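Local coordinates for gingipain R2 Pro-Domain (Porphyromonas gingivalis, PDB 4IEF), which is the propeptide of the arginine-specific cysteine protease Arg-gingipain and probably acts, as propeptides of secreted proteases commonly do, as an inhibitor and folding aid of its enzyme, at residues Q48-T53 and T63-I68; K93-I98 and V159-R164; I98-G103 and Y116-S121; N123-F128 and Q155-T160. All coordinates share one frame; numbering follows the deposited sequence.

Interaction 1 (Q48-T53 and T63-I68)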
loop_
_atom_site.group_PDB
_atom_site.type_symbol
_atom_site.label_atom_id
_atom_site.label_comp_id
_atom_site.label_asym_id
_atom_site.label_seq_id
_atom_site.Cartn_x
_atom_site.Cartn_y
_atom_site.Cartn_z
ATOM N N GLN A 48 7.427 12.880 30.675
ATOM C CA GLN A 48 6.509 11.814 30.279
ATOM C C GLN A 48 6.135 11.868 28.807
ATOM O O GLN A 48 5.769 12.928 28.294
ATOM C CB GLN A 48 5.224 11.859 31.136
ATOM C CG GLN A 48 5.443 11.699 32.648
ATOM C CD GLN A 48 6.135 10.414 33.044
ATOM O OE1 GLN A 48 5.834 9.330 32.537
ATOM N NE2 GLN A 48 7.085 10.507 33.965
ATOM N N VAL A 49 6.226 10.710 28.133
ATOM C CA VAL A 49 5.815 10.549 26.741
ATOM C C VAL A 49 4.413 9.909 26.789
ATOM O O VAL A 49 4.291 8.737 27.156
ATOM C CB VAL A 49 6.813 9.750 25.848
ATOM C CG1 VAL A 49 6.233 9.492 24.457
ATOM C CG2 VAL A 49 8.151 10.459 25.737
ATOM N N PRO A 50 3.344 10.668 26.479
ATOM C CA PRO A 50 1.998 10.075 26.522
ATOM C C PRO A 50 1.718 9.190 25.307
ATOM O O PRO A 50 2.171 9.492 24.207
ATOM C CB PRO A 50 1.065 11.295 26.545
ATOM C CG PRO A 50 1.960 12.513 26.560
ATOM C CD PRO A 50 3.290 12.080 26.056
ATOM N N THR A 51 0.988 8.080 25.525
ATOM C CA THR A 51 0.566 7.135 24.487
ATOM C C THR A 51 -0.851 6.668 24.761
ATOM O O THR A 51 -1.216 6.484 25.920
ATOM C CB THR A 51 1.507 5.910 24.373
ATOM O OG1 THR A 51 1.717 5.329 25.658
ATOM C CG2 THR A 51 2.834 6.231 23.703
ATOM N N PHE A 52 -1.652 6.476 23.699
ATOM C CA PHE A 52 -3.011 5.944 23.796
ATOM C C PHE A 52 -3.333 5.193 22.508
ATOM O O PHE A 52 -2.683 5.431 21.486
ATOM C CB PHE A 52 -4.064 7.031 24.126
ATOM C CG PHE A 52 -4.270 8.161 23.136
ATOM C CD1 PHE A 52 -5.133 8.014 22.052
ATOM C CD2 PHE A 52 -3.679 9.404 23.342
ATOM C CE1 PHE A 52 -5.354 9.069 21.158
ATOM C CE2 PHE A 52 -3.899 10.460 22.445
ATOM C CZ PHE A 52 -4.725 10.280 21.352
ATOM N N THR A 53 -4.313 4.274 22.560
ATOM C CA THR A 53 -4.736 3.466 21.406
ATOM C C THR A 53 -5.092 4.377 20.215
ATOM O O THR A 53 -5.899 5.305 20.356
ATOM C CB THR A 53 -5.902 2.538 21.778
ATOM O OG1 THR A 53 -5.659 1.968 23.067
ATOM C CG2 THR A 53 -6.113 1.433 20.755
ATOM N N THR A 63 8.035 21.181 20.917
ATOM C CA THR A 63 6.715 21.437 21.512
ATOM C C THR A 63 6.263 20.156 22.249
ATOM O O THR A 63 6.759 19.073 21.913
ATOM C CB THR A 63 5.683 21.907 20.458
ATOM O OG1 THR A 63 5.269 20.814 19.636
ATOM C CG2 THR A 63 6.162 23.104 19.625
ATOM N N PRO A 64 5.320 20.221 23.219
ATOM C CA PRO A 64 4.959 18.996 23.961
ATOM C C PRO A 64 4.425 17.854 23.092
ATOM O O PRO A 64 3.687 18.110 22.146
ATOM C CB PRO A 64 3.891 19.480 24.950
ATOM C CG PRO A 64 4.147 20.942 25.107
ATOM C CD PRO A 64 4.626 21.407 23.769
ATOM N N ILE A 65 4.828 16.594 23.406
ATOM C CA ILE A 65 4.333 15.392 22.711
ATOM C C ILE A 65 2.893 15.216 23.155
ATOM O O ILE A 65 2.631 14.854 24.301
ATOM C CB ILE A 65 5.187 14.113 22.952
ATOM C CG1 ILE A 65 6.616 14.289 22.392
ATOM C CG2 ILE A 65 4.496 12.849 22.355
ATOM C CD1 ILE A 65 7.632 13.269 22.865
ATOM N N LEU A 66 1.963 15.580 22.280
ATOM C CA LEU A 66 0.545 15.496 22.580
ATOM C C LEU A 66 -0.137 14.739 21.441
ATOM O O LEU A 66 -0.617 15.354 20.479
ATOM C CB LEU A 66 -0.041 16.900 22.821
ATOM C CG LEU A 66 0.604 17.684 23.996
ATOM C CD1 LEU A 66 0.402 19.178 23.856
ATOM C CD2 LEU A 66 0.151 17.145 25.359
ATOM N N PRO A 67 -0.128 13.380 21.534
ATOM C CA PRO A 67 -0.693 12.550 20.457
ATOM C C PRO A 67 -2.131 12.872 20.096
ATOM O O PRO A 67 -2.917 13.290 20.941
ATOM C CB PRO A 67 -0.588 11.125 21.005
ATOM C CG PRO A 67 0.520 11.182 21.968
ATOM C CD PRO A 67 0.442 12.534 22.603
ATOM N N ILE A 68 -2.451 12.681 18.810
ATOM C CA ILE A 68 -3.769 12.917 18.241
ATOM C C ILE A 68 -4.343 11.614 17.661
ATOM O O ILE A 68 -3.605 10.657 17.420
ATOM C CB ILE A 68 -3.728 14.044 17.156
ATOM C CG1 ILE A 68 -2.946 13.619 15.887
ATOM C CG2 ILE A 68 -3.245 15.402 17.738
ATOM C CD1 ILE A 68 -3.429 14.311 14.592
#
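Pro-50 and Pro-67 are the two bumps here, each pressed against the backbone of the opposite segment. The end of the strand at 48-51 and the loop 63-68 run the same way, 15° apart between their touching parts, without a hydrogen bond between them. The ring of Pro-50 settles on the peptide of Ile-65, with CG 3.3 Å from Ile-65 O. In return, Pro-67 fits into the hollow between Pro-50 and the Phe-52 ring and puts its own CG 3.3 Å from Pro-50 O, so each proline ring sits against a carbonyl across the gap. At the Val-49 end, Ile-65 CG2 lies 4.0 Å from Pro-50 CD, while CG1, turned anti to the carbonyl carbon (chi1 -63°), carries CD1 to within 4.1 Å of Val-49 CG2. At the Phe-52 end the ring reaches over, and CE2 comes 3.7 Å from Pro-67 CB. Pro-67 O lies near the plane of that ring, at its edge, 3.4 Å from CE2. Phe-37 of the neighbouring strand and Leu-154 of strand 144-157 also touch Pro-50, placing it in the interior. With prolines supplying no N-H at these positions, the contact rests on apolar fit and on carbonyl oxygens meeting C-H groups, and its cohesion comes from shape and burial.

Interaction 2 (K93-I98 and V159-R164)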
loop_
_atom_site.group_PDB
_atom_site.type_symbol
_atom_site.label_atom_id
_atom_site.label_comp_id
_atom_site.label_asym_id
_atom_site.label_seq_id
_atom_site.Cartn_x
_atom_site.Cartn_y
_atom_site.Cartn_z
ATOM N N LYS A 93 -4.441 16.780 35.315
ATOM C CA LYS A 93 -3.261 16.170 35.913
ATOM C C LYS A 93 -2.266 17.307 36.189
ATOM O O LYS A 93 -1.821 17.976 35.249
ATOM C CB LYS A 93 -2.688 15.093 34.979
ATOM C CG LYS A 93 -2.216 13.844 35.705
ATOM C CD LYS A 93 -1.410 12.933 34.784
ATOM C CE LYS A 93 -0.740 11.809 35.540
ATOM N NZ LYS A 93 0.338 11.169 34.742
ATOM N N LYS A 94 -1.989 17.583 37.477
ATOM C CA LYS A 94 -1.116 18.693 37.869
ATOM C C LYS A 94 0.330 18.250 38.120
ATOM O O LYS A 94 0.583 17.083 38.423
ATOM C CB LYS A 94 -1.676 19.425 39.092
ATOM C CG LYS A 94 -2.851 20.329 38.744
ATOM C CD LYS A 94 -3.246 21.219 39.903
ATOM C CE LYS A 94 -4.445 22.066 39.553
ATOM N NZ LYS A 94 -5.072 22.666 40.761
ATOM N N ASP A 95 1.270 19.216 37.973
ATOM C CA ASP A 95 2.727 19.096 38.132
ATOM C C ASP A 95 3.279 17.944 37.268
ATOM O O ASP A 95 4.041 17.092 37.732
ATOM C CB ASP A 95 3.131 18.955 39.614
ATOM C CG ASP A 95 4.583 19.300 39.902
ATOM O OD1 ASP A 95 5.047 20.373 39.440
ATOM O OD2 ASP A 95 5.249 18.512 40.608
ATOM N N VAL A 96 2.877 17.941 35.997
ATOM C CA VAL A 96 3.285 16.948 35.016
ATOM C C VAL A 96 4.294 17.588 34.078
ATOM O O VAL A 96 4.075 18.704 33.605
ATOM C CB VAL A 96 2.065 16.375 34.232
ATOM C CG1 VAL A 96 2.490 15.298 33.240
ATOM C CG2 VAL A 96 1.006 15.830 35.179
ATOM N N LEU A 97 5.398 16.889 33.818
ATOM C CA LEU A 97 6.380 17.350 32.848
ATOM C C LEU A 97 6.222 16.483 31.606
ATOM O O LEU A 97 6.535 15.291 31.651
ATOM C CB LEU A 97 7.818 17.320 33.412
ATOM C CG LEU A 97 8.959 17.667 32.435
ATOM C CD1 LEU A 97 8.898 19.123 31.986
ATOM C CD2 LEU A 97 10.310 17.367 33.049
ATOM N N ILE A 98 5.642 17.054 30.534
ATOM C CA ILE A 98 5.442 16.360 29.258
ATOM C C ILE A 98 6.706 16.548 28.432
ATOM O O ILE A 98 7.214 17.670 28.333
ATOM C CB ILE A 98 4.159 16.835 28.514
ATOM C CG1 ILE A 98 2.868 16.469 29.298
ATOM C CG2 ILE A 98 4.093 16.349 27.042
ATOM C CD1 ILE A 98 2.511 14.950 29.463
ATOM N N VAL A 159 4.063 26.117 31.275
ATOM C CA VAL A 159 4.403 27.033 32.366
ATOM C C VAL A 159 3.740 26.572 33.688
ATOM O O VAL A 159 4.407 26.567 34.727
ATOM C CB VAL A 159 4.041 28.502 31.994
ATOM C CG1 VAL A 159 4.062 29.430 33.214
ATOM C CG2 VAL A 159 4.974 29.031 30.907
ATOM N N THR A 160 2.449 26.194 33.651
ATOM C CA THR A 160 1.724 25.768 34.859
ATOM C C THR A 160 1.923 24.267 35.154
ATOM O O THR A 160 1.567 23.814 36.248
ATOM C CB THR A 160 0.222 26.104 34.756
ATOM O OG1 THR A 160 -0.362 25.338 33.707
ATOM C CG2 THR A 160 -0.043 27.590 34.544
ATOM N N LYS A 161 2.471 23.500 34.173
ATOM C CA LYS A 161 2.720 22.043 34.247
ATOM C C LYS A 161 1.388 21.279 34.426
ATOM O O LYS A 161 1.339 20.236 35.089
ATOM C CB LYS A 161 3.733 21.687 35.369
ATOM C CG LYS A 161 5.168 22.131 35.063
ATOM C CD LYS A 161 6.171 21.734 36.144
ATOM C CE LYS A 161 6.674 20.314 36.003
ATOM N NZ LYS A 161 7.902 20.082 36.809
ATOM N N THR A 162 0.313 21.810 33.820
ATOM C CA THR A 162 -1.016 21.224 33.904
ATOM C C THR A 162 -1.370 20.532 32.585
ATOM O O THR A 162 -1.289 21.127 31.501
ATOM C CB THR A 162 -2.051 22.288 34.311
ATOM O OG1 THR A 162 -1.659 22.859 35.567
ATOM C CG2 THR A 162 -3.456 21.723 34.435
ATOM N N LEU A 163 -1.761 19.257 32.703
ATOM C CA LEU A 163 -2.197 18.457 31.578
ATOM C C LEU A 163 -3.692 18.184 31.689
ATOM O O LEU A 163 -4.164 17.713 32.726
ATOM C CB LEU A 163 -1.409 17.138 31.487
ATOM C CG LEU A 163 -1.806 16.176 30.348
ATOM C CD1 LEU A 163 -1.190 16.594 29.007
ATOM C CD2 LEU A 163 -1.415 14.760 30.683
ATOM N N ARG A 164 -4.424 18.483 30.614
ATOM C CA ARG A 164 -5.855 18.228 30.495
ATOM C C ARG A 164 -6.052 16.972 29.648
ATOM O O ARG A 164 -5.584 16.918 28.509
ATOM C CB ARG A 164 -6.586 19.438 29.892
ATOM C CG ARG A 164 -6.713 20.593 30.865
ATOM C CD ARG A 164 -7.364 21.798 30.221
ATOM N NE ARG A 164 -7.481 22.909 31.166
ATOM C CZ ARG A 164 -7.940 24.118 30.851
ATOM N NH1 ARG A 164 -8.327 24.386 29.609
ATOM N NH2 ARG A 164 -8.012 25.067 31.773
#
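Lys-93 and Leu-163 form an antiparallel hydrogen-bonded pair where strands 79-93 and 162-176 meet. Lys-93 N gives to Leu-163 O at 2.8 Å, and Leu-163 N returns a bond to Lys-93 O at 2.9 Å; both are nearly straight. Beyond this pair the chain turns at Lys-94 and Asp-95, and Val-96 N gives to Lys-161 O at 2.9 Å, closing that turn against the bulge on the other strand. Lys-161 itself belongs to this G1 beta bulge: with Thr-162 it faces Asn-157 and has a positive phi of 62°. Its side chain lies alongside that of Asp-95, both pointing the same way, but the salt bridge from Lys-161 NZ to Asp-95 OD1 is long, at 3.9 Å. The aliphatic part of the lysine does more of the touching, with CB 3.5 Å from Val-96 O and CE against Leu-97 CB. Tyr-156 OH bonds to Val-96 O, tying the turning chain to strand 144-157. Leu-163, buried and also touched by Phe-37 and Leu-66, has CG anti to the backbone N (chi1 178°), which carries its methyls to Ile-98. The two side chains cross at about a right angle, Leu-163 CD1 lying 4.1 Å from Ile-98 CG1.

Interaction 3 (I98-G103 and Y116-S121)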
loop_
_atom_site.group_PDB
_atom_site.type_symbol
_atom_site.label_atom_id
_atom_site.label_comp_id
_atom_site.label_asym_id
_atom_site.label_seq_id
_atom_site.Cartn_x
_atom_site.Cartn_y
_atom_site.Cartn_z
ATOM N N ILE A 98 5.642 17.054 30.534
ATOM C CA ILE A 98 5.442 16.360 29.258
ATOM C C ILE A 98 6.706 16.548 28.432
ATOM O O ILE A 98 7.214 17.670 28.333
ATOM C CB ILE A 98 4.159 16.835 28.514
ATOM C CG1 ILE A 98 2.868 16.469 29.298
ATOM C CG2 ILE A 98 4.093 16.349 27.042
ATOM C CD1 ILE A 98 2.511 14.950 29.463
ATOM N N ALA A 99 7.219 15.439 27.858
ATOM C CA ALA A 99 8.424 15.416 27.034
ATOM C C ALA A 99 8.259 16.236 25.745
ATOM O O ALA A 99 7.174 16.230 25.157
ATOM C CB ALA A 99 8.787 13.982 26.694
ATOM N N PRO A 100 9.322 16.941 25.286
ATOM C CA PRO A 100 9.202 17.711 24.042
ATOM C C PRO A 100 9.362 16.808 22.819
ATOM O O PRO A 100 10.074 15.802 22.867
ATOM C CB PRO A 100 10.333 18.731 24.159
ATOM C CG PRO A 100 11.365 18.044 24.974
ATOM C CD PRO A 100 10.683 17.042 25.853
ATOM N N SER A 101 8.689 17.160 21.722
ATOM C CA SER A 101 8.757 16.361 20.504
ATOM C C SER A 101 10.123 16.450 19.833
ATOM O O SER A 101 10.751 17.508 19.826
ATOM C CB SER A 101 7.670 16.776 19.527
ATOM O OG SER A 101 7.673 15.942 18.381
ATOM N N LYS A 102 10.576 15.316 19.290
ATOM C CA LYS A 102 11.821 15.203 18.532
ATOM C C LYS A 102 11.558 15.576 17.064
ATOM O O LYS A 102 12.498 15.718 16.278
ATOM C CB LYS A 102 12.384 13.773 18.624
ATOM C CG LYS A 102 12.953 13.409 19.982
ATOM C CD LYS A 102 13.597 12.034 19.934
ATOM C CE LYS A 102 14.018 11.585 21.308
ATOM N NZ LYS A 102 14.746 10.289 21.269
ATOM N N GLY A 103 10.279 15.733 16.728
ATOM C CA GLY A 103 9.821 16.065 15.386
ATOM C C GLY A 103 9.916 14.871 14.463
ATOM O O GLY A 103 9.963 13.723 14.925
ATOM N N TYR A 116 15.901 14.677 23.874
ATOM C CA TYR A 116 14.680 15.465 23.985
ATOM C C TYR A 116 15.107 16.907 24.274
ATOM O O TYR A 116 15.772 17.154 25.280
ATOM C CB TYR A 116 13.778 14.891 25.091
ATOM C CG TYR A 116 13.110 13.582 24.720
ATOM C CD1 TYR A 116 13.686 12.362 25.057
ATOM C CD2 TYR A 116 11.890 13.565 24.060
ATOM C CE1 TYR A 116 13.070 11.153 24.727
ATOM C CE2 TYR A 116 11.259 12.367 23.733
ATOM C CZ TYR A 116 11.853 11.161 24.065
ATOM O OH TYR A 116 11.231 9.982 23.722
ATOM N N VAL A 117 14.819 17.831 23.353
ATOM C CA VAL A 117 15.203 19.236 23.485
ATOM C C VAL A 117 13.932 20.097 23.557
ATOM O O VAL A 117 13.038 19.980 22.718
ATOM C CB VAL A 117 16.197 19.694 22.367
ATOM C CG1 VAL A 117 15.655 19.423 20.966
ATOM C CG2 VAL A 117 16.620 21.154 22.527
ATOM N N TYR A 118 13.858 20.938 24.593
ATOM C CA TYR A 118 12.737 21.841 24.839
ATOM C C TYR A 118 12.877 23.108 23.998
ATOM O O TYR A 118 13.952 23.713 23.968
ATOM C CB TYR A 118 12.644 22.201 26.334
ATOM C CG TYR A 118 12.330 21.020 27.225
ATOM C CD1 TYR A 118 13.349 20.248 27.778
ATOM C CD2 TYR A 118 11.015 20.687 27.537
ATOM C CE1 TYR A 118 13.066 19.155 28.596
ATOM C CE2 TYR A 118 10.719 19.604 28.369
ATOM C CZ TYR A 118 11.750 18.835 28.888
ATOM O OH TYR A 118 11.474 17.762 29.699
ATOM N N GLY A 119 11.799 23.484 23.316
ATOM C CA GLY A 119 11.749 24.691 22.497
ATOM C C GLY A 119 11.241 25.880 23.285
ATOM O O GLY A 119 10.925 25.734 24.469
ATOM N N GLN A 120 11.126 27.059 22.629
ATOM C CA GLN A 120 10.663 28.308 23.238
ATOM C C GLN A 120 9.198 28.222 23.701
ATOM O O GLN A 120 8.806 28.954 24.613
ATOM C CB GLN A 120 10.843 29.478 22.254
ATOM C CG GLN A 120 11.680 30.639 22.813
ATOM C CD GLN A 120 10.976 31.417 23.912
ATOM O OE1 GLN A 120 11.424 31.457 25.066
ATOM N NE2 GLN A 120 9.890 32.099 23.572
ATOM N N SER A 121 8.404 27.306 23.090
ATOM C CA SER A 121 6.999 27.059 23.413
ATOM C C SER A 121 6.800 26.675 24.900
ATOM O O SER A 121 5.705 26.879 25.434
ATOM C CB SER A 121 6.443 25.963 22.507
ATOM O OG SER A 121 7.127 24.730 22.659
#
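Pro-100 and Tyr-118 mark the closest approach of the two backbones, their CA atoms 5.5 Å apart, and neither segment is a regular strand or hydrogen-bonds to the other. The contact is built from two rings, each with an aliphatic group over one face. Pro-100 fits between the Tyr-118 ring and Tyr-116 CB, against the carbonyl of Val-117: its CG stands 3.7 Å from the centroid of the Tyr-118 ring and 10° off the normal, a CH-pi contact, while its CB rests 3.3 Å from Val-117 O. The same proline turns CD to Tyr-116 CB, at 3.8 Å. Lys-102 treats the Tyr-116 ring likewise. Its chain leaves with CG anti to the carbonyl carbon (chi1 -71°) and runs extended, laying CE 3.5 Å from the ring centroid. NZ stands farther off, 4.4 Å from that centroid; its hydrogen bonds go to Pro-111 O and Ile-114 O, within the excursion that joins the two segments. Pro-100 O meets the Tyr-116 ring from the edge, in its plane. Next along the chain, Ser-101 OG accepts from Gly-103 N at 3.1 Å, closing an ST turn, and also bonds to Ser-59 O. Tyr-118 OH bonds to Thr-42 OG1 of strand 36-42. C-H groups over aromatic faces thus clasp the two ends of the excursion; the charge of Lys-102 is met mainly by two carbonyl oxygens, and its ammonium probably adds only a modest, off-centre cation-pi term.

Interaction 4 (N123-F128 and Q155-T160)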
loop_
_atom_site.group_PDB
_atom_site.type_symbol
_atom_site.label_atom_id
_atom_site.label_comp_id
_atom_site.label_asym_id
_atom_site.label_seq_id
_atom_site.Cartn_x
_atom_site.Cartn_y
_atom_site.Cartn_z
ATOM N N ASN A 123 8.041 28.172 27.435
ATOM C CA ASN A 123 8.044 29.394 28.242
ATOM C C ASN A 123 6.723 30.167 28.052
ATOM O O ASN A 123 6.529 31.202 28.687
ATOM C CB ASN A 123 9.253 30.281 27.889
ATOM C CG ASN A 123 10.606 29.625 28.083
ATOM O OD1 ASN A 123 11.117 29.473 29.201
ATOM N ND2 ASN A 123 11.252 29.287 26.986
ATOM N N GLU A 124 5.806 29.642 27.209
ATOM C CA GLU A 124 4.516 30.264 26.885
ATOM C C GLU A 124 3.397 29.745 27.799
ATOM O O GLU A 124 3.146 28.537 27.852
ATOM C CB GLU A 124 4.166 30.028 25.403
ATOM C CG GLU A 124 5.026 30.832 24.442
ATOM C CD GLU A 124 5.141 30.287 23.032
ATOM O OE1 GLU A 124 6.272 30.293 22.491
ATOM O OE2 GLU A 124 4.108 29.872 22.459
ATOM N N ASP A 125 2.754 30.665 28.539
ATOM C CA ASP A 125 1.677 30.356 29.477
ATOM C C ASP A 125 0.325 30.255 28.742
ATOM O O ASP A 125 -0.485 31.188 28.762
ATOM C CB ASP A 125 1.630 31.397 30.614
ATOM C CG ASP A 125 0.691 31.086 31.774
ATOM O OD1 ASP A 125 0.211 29.927 31.869
ATOM O OD2 ASP A 125 0.467 31.985 32.610
ATOM N N LYS A 126 0.114 29.102 28.072
ATOM C CA LYS A 126 -1.095 28.748 27.320
ATOM C C LYS A 126 -1.147 27.228 27.096
ATOM O O LYS A 126 -0.118 26.556 27.229
ATOM C CB LYS A 126 -1.179 29.507 25.974
ATOM C CG LYS A 126 -0.164 29.083 24.915
ATOM C CD LYS A 126 -0.590 29.559 23.536
ATOM C CE LYS A 126 -0.020 28.701 22.438
ATOM N NZ LYS A 126 -0.500 29.133 21.100
ATOM N N PHE A 127 -2.335 26.696 26.729
ATOM C CA PHE A 127 -2.499 25.269 26.465
ATOM C C PHE A 127 -2.204 24.950 25.013
ATOM O O PHE A 127 -2.752 25.583 24.106
ATOM C CB PHE A 127 -3.895 24.776 26.862
ATOM C CG PHE A 127 -4.003 24.503 28.342
ATOM C CD1 PHE A 127 -4.400 25.504 29.222
ATOM C CD2 PHE A 127 -3.682 23.255 28.860
ATOM C CE1 PHE A 127 -4.489 25.254 30.593
ATOM C CE2 PHE A 127 -3.766 23.008 30.230
ATOM C CZ PHE A 127 -4.173 24.007 31.088
ATOM N N PHE A 128 -1.301 23.981 24.808
ATOM C CA PHE A 128 -0.886 23.485 23.500
ATOM C C PHE A 128 -1.616 22.168 23.191
ATOM O O PHE A 128 -1.825 21.390 24.122
ATOM C CB PHE A 128 0.638 23.273 23.461
ATOM C CG PHE A 128 1.451 24.547 23.429
ATOM C CD1 PHE A 128 1.932 25.054 22.228
ATOM C CD2 PHE A 128 1.758 25.229 24.602
ATOM C CE1 PHE A 128 2.699 26.225 22.196
ATOM C CE2 PHE A 128 2.522 26.402 24.570
ATOM C CZ PHE A 128 2.994 26.887 23.368
ATOM N N GLN A 155 -4.120 18.311 26.136
ATOM C CA GLN A 155 -3.823 19.743 26.128
ATOM C C GLN A 155 -2.903 20.038 27.314
ATOM O O GLN A 155 -3.217 19.667 28.443
ATOM C CB GLN A 155 -5.113 20.580 26.159
ATOM C CG GLN A 155 -6.101 20.273 25.018
ATOM C CD GLN A 155 -5.687 20.783 23.656
ATOM O OE1 GLN A 155 -5.160 21.890 23.507
ATOM N NE2 GLN A 155 -5.972 20.005 22.618
ATOM N N TYR A 156 -1.734 20.629 27.049
ATOM C CA TYR A 156 -0.731 20.846 28.083
ATOM C C TYR A 156 -0.202 22.263 28.098
ATOM O O TYR A 156 0.244 22.787 27.070
ATOM C CB TYR A 156 0.432 19.844 27.890
ATOM C CG TYR A 156 1.594 19.975 28.854
ATOM C CD1 TYR A 156 1.462 19.612 30.191
ATOM C CD2 TYR A 156 2.849 20.385 28.412
ATOM C CE1 TYR A 156 2.537 19.700 31.074
ATOM C CE2 TYR A 156 3.934 20.473 29.284
ATOM C CZ TYR A 156 3.773 20.128 30.615
ATOM O OH TYR A 156 4.847 20.210 31.471
ATOM N N ASN A 157 -0.252 22.868 29.292
ATOM C CA ASN A 157 0.291 24.186 29.573
ATOM C C ASN A 157 1.690 23.960 30.159
ATOM O O ASN A 157 1.794 23.394 31.248
ATOM C CB ASN A 157 -0.627 24.984 30.513
ATOM C CG ASN A 157 -0.247 26.445 30.676
ATOM O OD1 ASN A 157 0.923 26.810 30.867
ATOM N ND2 ASN A 157 -1.240 27.320 30.630
ATOM N N PRO A 158 2.776 24.325 29.432
ATOM C CA PRO A 158 4.136 24.049 29.939
ATOM C C PRO A 158 4.572 24.886 31.146
ATOM O O PRO A 158 5.369 24.403 31.952
ATOM C CB PRO A 158 5.034 24.354 28.736
ATOM C CG PRO A 158 4.129 24.458 27.559
ATOM C CD PRO A 158 2.830 24.951 28.097
ATOM N N VAL A 159 4.063 26.117 31.275
ATOM C CA VAL A 159 4.403 27.033 32.366
ATOM C C VAL A 159 3.740 26.572 33.688
ATOM O O VAL A 159 4.407 26.567 34.727
ATOM C CB VAL A 159 4.041 28.502 31.994
ATOM C CG1 VAL A 159 4.062 29.430 33.214
ATOM C CG2 VAL A 159 4.974 29.031 30.907
ATOM N N THR A 160 2.449 26.194 33.651
ATOM C CA THR A 160 1.724 25.768 34.859
ATOM C C THR A 160 1.923 24.267 35.154
ATOM O O THR A 160 1.567 23.814 36.248
ATOM C CB THR A 160 0.222 26.104 34.756
ATOM O OG1 THR A 160 -0.362 25.338 33.707
ATOM C CG2 THR A 160 -0.043 27.590 34.544
#
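This is a short antiparallel pairing, one bridge long, that lays the loop 123-128 along the end of strand 144-157 and round the turn after it. The bridge joins Phe-128 and Tyr-156: Phe-128 N gives to Tyr-156 O at 3.0 Å and Tyr-156 N to Phe-128 O at 3.0 Å. Two CA-H...O contacts extend the pairing, from Gln-155 CA to Phe-128 O and from Asn-157 CA to Lys-126 O. Asn-157 is the hub of the side chains. The backbone sets its CB over the centre of the Phe-127 ring, 3.6 Å from the centroid; from there CG, anti to the backbone N (chi1 -171°), carries the amide, its plane almost perpendicular to the ring, to Asp-125. ND2 gives to Asp-125 OD1 at 3.2 Å, meeting that oxygen nearly end-on to its C-O bond. OD1 turns inward to its own chain, taking Thr-160 N in an Asx motif and, weakly, Val-159 N; one amide therefore both shapes the turn and ties it to the loop. Asp-125, centre of an inverse gamma turn, also packs CB against Val-159 CB at 4.0 Å. The ring of Phe-128 crosses Pro-158 at about a right angle, CD2 3.7 Å from Pro-158 CD. Gln-155 sends its amide onward, NE2 to Ala-152 O and Glu-131 O and OE1 to Gly-130 N. The pairing thus flanks strand 144-157, whose other neighbour here, strand 162-176, touches Phe-127 through Thr-162 and gives that ring a cation-pi partner in Arg-164.

In the fold
Along the chain interaction 1 closes first. Interaction 2 then opens a long loop in which interaction 3 is nested, and interaction 4 ends on the same turn as interaction 2, sharing Val-159 and Thr-160 with it. Interactions 2 and 4 lie closest, centres about 8 Å apart, on the neighbouring strands 144-157 and 162-176 of the large antiparallel sheet. Interactions 2 and 3 share Ile-98, and interaction 1, about 12 Å from the centre of interaction 3 and 13 Å from that of interaction 2, meets both through backbone bonds between Gln-48 and both Leu-97 and Ala-99. Together they knit the long irregular loops to one end of the sheet and to the hairpin 36-51.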